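PDB 2EF5: arginase from Thermus thermophilus, which probably hydrolyses L-arginine to L-ornithine and urea at a centre of two manganese ions, the last step of the urea cycle. Local coordinates for residues 114-126 with 135-147. Sequence-based numbering, arbitrary orientation.
Sequences VVWVDAHADFNTP and HGMPLAVLSGLGH. With MN (manganese (II) ion), chain G; MN (manganese (II) ion), chain H.
Leu-139, on the short helix 138-142, fills the space between two aromatic rings of 114-126, those of Trp-116 and Phe-123. Its CD2 methyl lies over the five-membered ring of Trp-116, 4.0 Å from the centroid in a CH-pi contact, while CD1 reaches CE3 of the same indole at 3.7 Å. CG of Leu-139 swings anti to its own backbone N (chi1 -173°), which carries both methyls over the indole and leaves CG itself at the edge of the phenyl ring, 3.7 Å from CD1 of Phe-123. One face of that phenyl ring is covered by CA of Ala-140, and Leu-145 CD1 meets the ring at CE2. Pro-138 CG and Leu-142 CD1 touch the benzo half of Trp-116 at CZ2 and CZ3.

The same indole serves the metal site. Its NE1 donates in the ring plane to OD2 of Asp-122 at 2.9 Å, on the anti side of the carboxylate but tilted 24° out of its plane, and this oxygen also binds a manganese ion at 2.2 Å. Asp-118 bridges the two ions, OD1 to one and OD2 to the other, and His-96 and Asp-217 complete the protein ligands of the ion shared with Asp-122. An alanine in place of Trp-116 would probably leave OD2 of Asp-122 without its N-H donor and open a gap beneath Leu-139, with the metal-bound carboxylate less firmly oriented.

Backbone bonds join the loop to the first turn of the helix: Asn-124 N donates to Gly-136 O at 3.2 Å, and Asp-122 O receives weak bonds from the amides of Leu-139 and Ala-140. Strand 113-117, within the parallel sheet, leads into the Asp-Ala-His-Ala-Asp metal-binding loop, the signature of the binuclear manganese centre in the arginase fold.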
ATOM      1  N   VAL A 114     -18.787  25.835  -2.147  1.00 23.61           N
ATOM      2  CA  VAL A 114     -18.041  26.413  -3.260  1.00 23.29           C
ATOM      3  C   VAL A 114     -17.455  25.333  -4.157  1.00 22.55           C
ATOM      4  O   VAL A 114     -16.683  24.493  -3.705  1.00 23.06           O
ATOM      5  CB  VAL A 114     -16.884  27.307  -2.754  1.00 23.28           C
ATOM      6  CG1 VAL A 114     -16.049  27.826  -3.945  1.00 23.15           C
ATOM      7  CG2 VAL A 114     -17.443  28.470  -1.946  1.00 22.78           C
ATOM      8  N   VAL A 115     -17.832  25.356  -5.427  1.00 22.13           N
ATOM      9  CA  VAL A 115     -17.319  24.394  -6.394  1.00 20.33           C
ATOM     10  C   VAL A 115     -16.324  25.179  -7.251  1.00 20.95           C
ATOM     11  O   VAL A 115     -16.720  26.005  -8.073  1.00 20.52           O
ATOM     12  CB  VAL A 115     -18.463  23.828  -7.278  1.00 20.35           C
ATOM     13  CG1 VAL A 115     -17.910  22.769  -8.232  1.00 19.61           C
ATOM     14  CG2 VAL A 115     -19.560  23.217  -6.395  1.00 20.06           C
ATOM     15  N   TRP A 116     -15.034  24.930  -7.033  1.00 19.65           N
ATOM     16  CA  TRP A 116     -13.957  25.627  -7.739  1.00 20.00           C
ATOM     17  C   TRP A 116     -13.478  24.742  -8.886  1.00 19.15           C
ATOM     18  O   TRP A 116     -12.804  23.733  -8.668  1.00 19.78           O
ATOM     19  CB  TRP A 116     -12.832  25.916  -6.737  1.00 20.83           C
ATOM     20  CG  TRP A 116     -11.898  27.041  -7.076  1.00 19.80           C
ATOM     21  CD1 TRP A 116     -10.718  26.952  -7.768  1.00 21.14           C
ATOM     22  CD2 TRP A 116     -12.022  28.424  -6.672  1.00 19.71           C
ATOM     23  NE1 TRP A 116     -10.092  28.184  -7.802  1.00 19.77           N
ATOM     24  CE2 TRP A 116     -10.856  29.086  -7.143  1.00 20.78           C
ATOM     25  CE3 TRP A 116     -12.983  29.130  -5.943  1.00 20.56           C
ATOM     26  CZ2 TRP A 116     -10.658  30.471  -6.916  1.00 20.92           C
ATOM     27  CZ3 TRP A 116     -12.776  30.507  -5.729  1.00 20.06           C
ATOM     28  CH2 TRP A 116     -11.614  31.153  -6.206  1.00 23.38           C
ATOM     29  N   VAL A 117     -13.856  25.115 -10.104  1.00 18.28           N
ATOM     30  CA  VAL A 117     -13.522  24.344 -11.303  1.00 18.22           C
ATOM     31  C   VAL A 117     -12.358  25.083 -11.932  1.00 17.81           C
ATOM     32  O   VAL A 117     -12.524  26.104 -12.606  1.00 17.15           O
ATOM     33  CB  VAL A 117     -14.755  24.274 -12.232  1.00 18.19           C
ATOM     34  CG1 VAL A 117     -14.570  23.196 -13.279  1.00 17.41           C
ATOM     35  CG2 VAL A 117     -15.996  24.004 -11.391  1.00 18.56           C
ATOM     36  N   ASP A 118     -11.172  24.520 -11.730  1.00 17.51           N
ATOM     37  CA  ASP A 118      -9.948  25.185 -12.123  1.00 18.12           C
ATOM     38  C   ASP A 118      -8.814  24.190 -12.323  1.00 17.61           C
ATOM     39  O   ASP A 118      -8.808  23.120 -11.715  1.00 16.21           O
ATOM     40  CB  ASP A 118      -9.595  26.086 -10.949  1.00 20.88           C
ATOM     41  CG  ASP A 118      -8.718  27.232 -11.316  1.00 22.00           C
ATOM     42  OD1 ASP A 118      -7.698  27.040 -12.012  1.00 22.41           O
ATOM     43  OD2 ASP A 118      -9.068  28.338 -10.856  1.00 22.90           O
ATOM     44  N   ALA A 119      -7.836  24.556 -13.151  1.00 19.07           N
ATOM     45  CA  ALA A 119      -6.679  23.692 -13.364  1.00 19.24           C
ATOM     46  C   ALA A 119      -5.762  23.892 -12.154  1.00 20.90           C
ATOM     47  O   ALA A 119      -4.877  23.073 -11.891  1.00 18.75           O
ATOM     48  CB  ALA A 119      -5.946  24.078 -14.636  1.00 19.59           C
ATOM     49  N   HIS A 120      -5.978  24.990 -11.429  1.00 21.04           N
ATOM     50  CA  HIS A 120      -5.187  25.292 -10.237  1.00 24.00           C
ATOM     51  C   HIS A 120      -6.087  25.342  -9.009  1.00 23.94           C
ATOM     52  O   HIS A 120      -7.308  25.411  -9.137  1.00 22.87           O
ATOM     53  CB  HIS A 120      -4.467  26.633 -10.395  1.00 26.44           C
ATOM     54  CG  HIS A 120      -3.656  26.733 -11.645  1.00 29.17           C
ATOM     55  ND1 HIS A 120      -4.172  27.195 -12.836  1.00 30.34           N
ATOM     56  CD2 HIS A 120      -2.372  26.376 -11.907  1.00 31.27           C
ATOM     57  CE1 HIS A 120      -3.247  27.119 -13.780  1.00 32.00           C
ATOM     58  NE2 HIS A 120      -2.146  26.624 -13.238  1.00 33.50           N
ATOM     59  N   ALA A 121      -5.480  25.317  -7.827  1.00 24.62           N
ATOM     60  CA  ALA A 121      -6.228  25.343  -6.574  1.00 25.42           C
ATOM     61  C   ALA A 121      -6.369  26.743  -5.989  1.00 24.95           C
ATOM     62  O   ALA A 121      -7.241  26.975  -5.151  1.00 25.37           O
ATOM     63  CB  ALA A 121      -5.560  24.429  -5.558  1.00 25.76           C
ATOM     64  N   ASP A 122      -5.522  27.667  -6.433  1.00 23.67           N
ATOM     65  CA  ASP A 122      -5.546  29.044  -5.939  1.00 25.07           C
ATOM     66  C   ASP A 122      -5.620  29.039  -4.417  1.00 24.87           C
ATOM     67  O   ASP A 122      -6.333  29.850  -3.818  1.00 24.89           O
ATOM     68  CB  ASP A 122      -6.757  29.803  -6.493  1.00 24.75           C
ATOM     69  CG  ASP A 122      -6.726  29.932  -8.002  1.00 24.62           C
ATOM     70  OD1 ASP A 122      -5.632  30.159  -8.559  1.00 24.77           O
ATOM     71  OD2 ASP A 122      -7.797  29.820  -8.627  1.00 22.67           O
ATOM     72  N   PHE A 123      -4.873  28.125  -3.804  1.00 23.93           N
ATOM     73  CA  PHE A 123      -4.869  27.980  -2.358  1.00 26.09           C
ATOM     74  C   PHE A 123      -3.546  28.399  -1.706  1.00 27.66           C
ATOM     75  O   PHE A 123      -3.181  27.888  -0.642  1.00 27.71           O
ATOM     76  CB  PHE A 123      -5.184  26.530  -1.995  1.00 24.52           C
ATOM     77  CG  PHE A 123      -6.012  26.382  -0.746  1.00 25.57           C
ATOM     78  CD1 PHE A 123      -7.363  26.697  -0.754  1.00 25.15           C
ATOM     79  CD2 PHE A 123      -5.439  25.927   0.434  1.00 24.51           C
ATOM     80  CE1 PHE A 123      -8.137  26.560   0.398  1.00 26.18           C
ATOM     81  CE2 PHE A 123      -6.195  25.787   1.590  1.00 24.25           C
ATOM     82  CZ  PHE A 123      -7.549  26.103   1.577  1.00 26.48           C
ATOM     83  N   ASN A 124      -2.831  29.321  -2.340  1.00 29.80           N
ATOM     84  CA  ASN A 124      -1.559  29.804  -1.800  1.00 31.95           C
ATOM     85  C   ASN A 124      -1.769  30.907  -0.763  1.00 33.05           C
ATOM     86  O   ASN A 124      -2.826  31.538  -0.701  1.00 32.36           O
ATOM     87  CB  ASN A 124      -0.673  30.357  -2.925  1.00 31.92           C
ATOM     88  CG  ASN A 124       0.152  29.286  -3.608  1.00 32.42           C
ATOM     89  OD1 ASN A 124       0.208  29.220  -4.837  1.00 34.69           O
ATOM     90  ND2 ASN A 124       0.812  28.452  -2.815  1.00 32.40           N
ATOM     91  N   THR A 125      -0.749  31.120   0.059  1.00 35.49           N
ATOM     92  CA  THR A 125      -0.758  32.176   1.061  1.00 36.88           C
ATOM     93  C   THR A 125       0.497  32.974   0.755  1.00 37.42           C
ATOM     94  O   THR A 125       1.315  32.549  -0.061  1.00 37.10           O
ATOM     95  CB  THR A 125      -0.662  31.619   2.495  1.00 38.35           C
ATOM     96  OG1 THR A 125       0.489  30.772   2.610  1.00 40.21           O
ATOM     97  CG2 THR A 125      -1.911  30.837   2.843  1.00 38.34           C
ATOM     98  N   PRO A 126       0.665  34.148   1.382  1.00 38.90           N
ATOM     99  CA  PRO A 126       1.876  34.918   1.086  1.00 39.64           C
ATOM    100  C   PRO A 126       3.125  34.080   1.334  1.00 40.51           C
ATOM    101  O   PRO A 126       4.140  34.237   0.658  1.00 40.77           O
ATOM    102  CB  PRO A 126       1.761  36.103   2.034  1.00 40.56           C
ATOM    103  CG  PRO A 126       0.277  36.340   2.062  1.00 40.42           C
ATOM    104  CD  PRO A 126      -0.261  34.925   2.224  1.00 39.48           C
ATOM    105  N   HIS A 135      -3.880  36.499  -7.406  1.00 34.90           N
ATOM    106  CA  HIS A 135      -4.846  35.655  -8.095  1.00 34.94           C
ATOM    107  C   HIS A 135      -4.542  34.170  -7.929  1.00 33.50           C
ATOM    108  O   HIS A 135      -5.232  33.313  -8.482  1.00 34.17           O
ATOM    109  CB  HIS A 135      -4.959  36.045  -9.579  1.00 36.31           C
ATOM    110  CG  HIS A 135      -3.650  36.120 -10.303  1.00 38.16           C
ATOM    111  ND1 HIS A 135      -2.871  35.012 -10.557  1.00 38.61           N
ATOM    112  CD2 HIS A 135      -3.019  37.166 -10.892  1.00 37.45           C
ATOM    113  CE1 HIS A 135      -1.820  35.370 -11.274  1.00 39.93           C
ATOM    114  NE2 HIS A 135      -1.887  36.671 -11.491  1.00 38.95           N
ATOM    115  N   GLY A 136      -3.512  33.875  -7.142  1.00 30.75           N
ATOM    116  CA  GLY A 136      -3.146  32.497  -6.875  1.00 29.10           C
ATOM    117  C   GLY A 136      -3.450  32.175  -5.421  1.00 28.80           C
ATOM    118  O   GLY A 136      -3.026  31.146  -4.901  1.00 28.29           O
ATOM    119  N   MET A 137      -4.198  33.059  -4.758  1.00 27.48           N
ATOM    120  CA  MET A 137      -4.550  32.875  -3.348  1.00 27.77           C
ATOM    121  C   MET A 137      -6.028  33.101  -2.974  1.00 25.97           C
ATOM    122  O   MET A 137      -6.394  32.912  -1.814  1.00 27.01           O
ATOM    123  CB  MET A 137      -3.721  33.828  -2.469  1.00 28.51           C
ATOM    124  CG  MET A 137      -2.367  34.236  -3.022  1.00 31.52           C
ATOM    125  SD  MET A 137      -1.572  35.507  -1.993  1.00 35.60           S
ATOM    126  CE  MET A 137       0.151  35.053  -2.178  1.00 31.30           C
ATOM    127  N   PRO A 138      -6.895  33.469  -3.936  1.00 25.29           N
ATOM    128  CA  PRO A 138      -8.297  33.705  -3.567  1.00 24.40           C
ATOM    129  C   PRO A 138      -9.061  32.634  -2.796  1.00 24.33           C
ATOM    130  O   PRO A 138      -9.807  32.960  -1.874  1.00 23.66           O
ATOM    131  CB  PRO A 138      -8.956  34.038  -4.906  1.00 25.04           C
ATOM    132  CG  PRO A 138      -8.182  33.213  -5.867  1.00 24.59           C
ATOM    133  CD  PRO A 138      -6.755  33.437  -5.406  1.00 25.00           C
ATOM    134  N   LEU A 139      -8.902  31.368  -3.172  1.00 23.47           N
ATOM    135  CA  LEU A 139      -9.626  30.311  -2.479  1.00 23.49           C
ATOM    136  C   LEU A 139      -9.118  30.165  -1.053  1.00 23.07           C
ATOM    137  O   LEU A 139      -9.888  29.874  -0.147  1.00 23.89           O
ATOM    138  CB  LEU A 139      -9.504  28.976  -3.225  1.00 22.25           C
ATOM    139  CG  LEU A 139     -10.372  27.828  -2.681  1.00 22.22           C
ATOM    140  CD1 LEU A 139     -11.819  28.282  -2.543  1.00 21.67           C
ATOM    141  CD2 LEU A 139     -10.289  26.632  -3.617  1.00 19.65           C
ATOM    142  N   ALA A 140      -7.820  30.358  -0.857  1.00 24.91           N
ATOM    143  CA  ALA A 140      -7.245  30.268   0.483  1.00 25.14           C
ATOM    144  C   ALA A 140      -7.874  31.387   1.307  1.00 24.50           C
ATOM    145  O   ALA A 140      -8.437  31.143   2.369  1.00 26.03           O
ATOM    146  CB  ALA A 140      -5.737  30.438   0.424  1.00 23.81           C
ATOM    147  N   VAL A 141      -7.791  32.611   0.796  1.00 24.99           N
ATOM    148  CA  VAL A 141      -8.361  33.771   1.473  1.00 25.18           C
ATOM    149  C   VAL A 141      -9.819  33.513   1.852  1.00 25.95           C
ATOM    150  O   VAL A 141     -10.214  33.698   3.004  1.00 25.68           O
ATOM    151  CB  VAL A 141      -8.298  35.027   0.570  1.00 24.28           C
ATOM    152  CG1 VAL A 141      -9.067  36.174   1.210  1.00 25.17           C
ATOM    153  CG2 VAL A 141      -6.854  35.427   0.342  1.00 23.24           C
ATOM    154  N   LEU A 142     -10.622  33.091   0.881  1.00 25.28           N
ATOM    155  CA  LEU A 142     -12.029  32.811   1.143  1.00 25.15           C
ATOM    156  C   LEU A 142     -12.169  31.794   2.263  1.00 25.50           C
ATOM    157  O   LEU A 142     -13.153  31.809   3.006  1.00 25.34           O
ATOM    158  CB  LEU A 142     -12.715  32.276  -0.117  1.00 24.18           C
ATOM    159  CG  LEU A 142     -13.010  33.309  -1.206  1.00 25.06           C
ATOM    160  CD1 LEU A 142     -13.373  32.597  -2.504  1.00 25.05           C
ATOM    161  CD2 LEU A 142     -14.156  34.221  -0.757  1.00 23.25           C
ATOM    162  N   SER A 143     -11.184  30.911   2.381  1.00 27.32           N
ATOM    163  CA  SER A 143     -11.201  29.882   3.416  1.00 29.42           C
ATOM    164  C   SER A 143     -10.622  30.388   4.735  1.00 31.37           C
ATOM    165  O   SER A 143     -10.528  29.633   5.706  1.00 31.90           O
ATOM    166  CB  SER A 143     -10.420  28.650   2.953  1.00 28.96           C
ATOM    167  OG  SER A 143     -11.058  28.034   1.846  1.00 30.16           O
ATOM    168  N   GLY A 144     -10.233  31.661   4.759  1.00 31.94           N
ATOM    169  CA  GLY A 144      -9.683  32.251   5.967  1.00 34.98           C
ATOM    170  C   GLY A 144      -8.184  32.131   6.165  1.00 35.44           C
ATOM    171  O   GLY A 144      -7.695  32.336   7.272  1.00 37.15           O
ATOM    172  N   LEU A 145      -7.453  31.806   5.104  1.00 34.78           N
ATOM    173  CA  LEU A 145      -6.000  31.667   5.181  1.00 34.87           C
ATOM    174  C   LEU A 145      -5.320  32.691   4.281  1.00 34.88           C
ATOM    175  O   LEU A 145      -5.693  32.847   3.120  1.00 34.16           O
ATOM    176  CB  LEU A 145      -5.575  30.264   4.735  1.00 35.44           C
ATOM    177  CG  LEU A 145      -6.152  29.055   5.476  1.00 35.32           C
ATOM    178  CD1 LEU A 145      -5.809  27.794   4.705  1.00 36.27           C
ATOM    179  CD2 LEU A 145      -5.601  28.990   6.897  1.00 35.90           C
ATOM    180  N   GLY A 146      -4.321  33.387   4.816  1.00 34.49           N
ATOM    181  CA  GLY A 146      -3.611  34.366   4.018  1.00 35.42           C
ATOM    182  C   GLY A 146      -3.454  35.721   4.678  1.00 35.88           C
ATOM    183  O   GLY A 146      -3.617  35.861   5.893  1.00 36.58           O
ATOM    184  N   HIS A 147      -3.146  36.727   3.871  1.00 35.84           N
ATOM    185  CA  HIS A 147      -2.945  38.072   4.374  1.00 35.05           C
ATOM    186  C   HIS A 147      -4.169  38.590   5.117  1.00 34.17           C
ATOM    187  O   HIS A 147      -5.288  38.514   4.618  1.00 34.42           O
ATOM    188  CB  HIS A 147      -2.615  39.021   3.226  1.00 36.50           C
ATOM    189  CG  HIS A 147      -2.030  40.318   3.677  1.00 37.64           C
ATOM    190  ND1 HIS A 147      -0.680  40.577   3.645  1.00 38.95           N
ATOM    191  CD2 HIS A 147      -2.612  41.419   4.216  1.00 37.76           C
ATOM    192  CE1 HIS A 147      -0.449  41.780   4.145  1.00 38.61           C
ATOM    193  NE2 HIS A 147      -1.609  42.309   4.499  1.00 38.90           N
TER
HETATM  194 MN    MN G1101      -6.509  28.718 -12.850  1.00 42.16          MN
HETATM  195 MN    MN H1102      -8.056  30.172 -10.812  1.00 28.24          MN
HETATM  196  O   HOH W   1      -4.104  33.302   0.947  1.00 27.61           O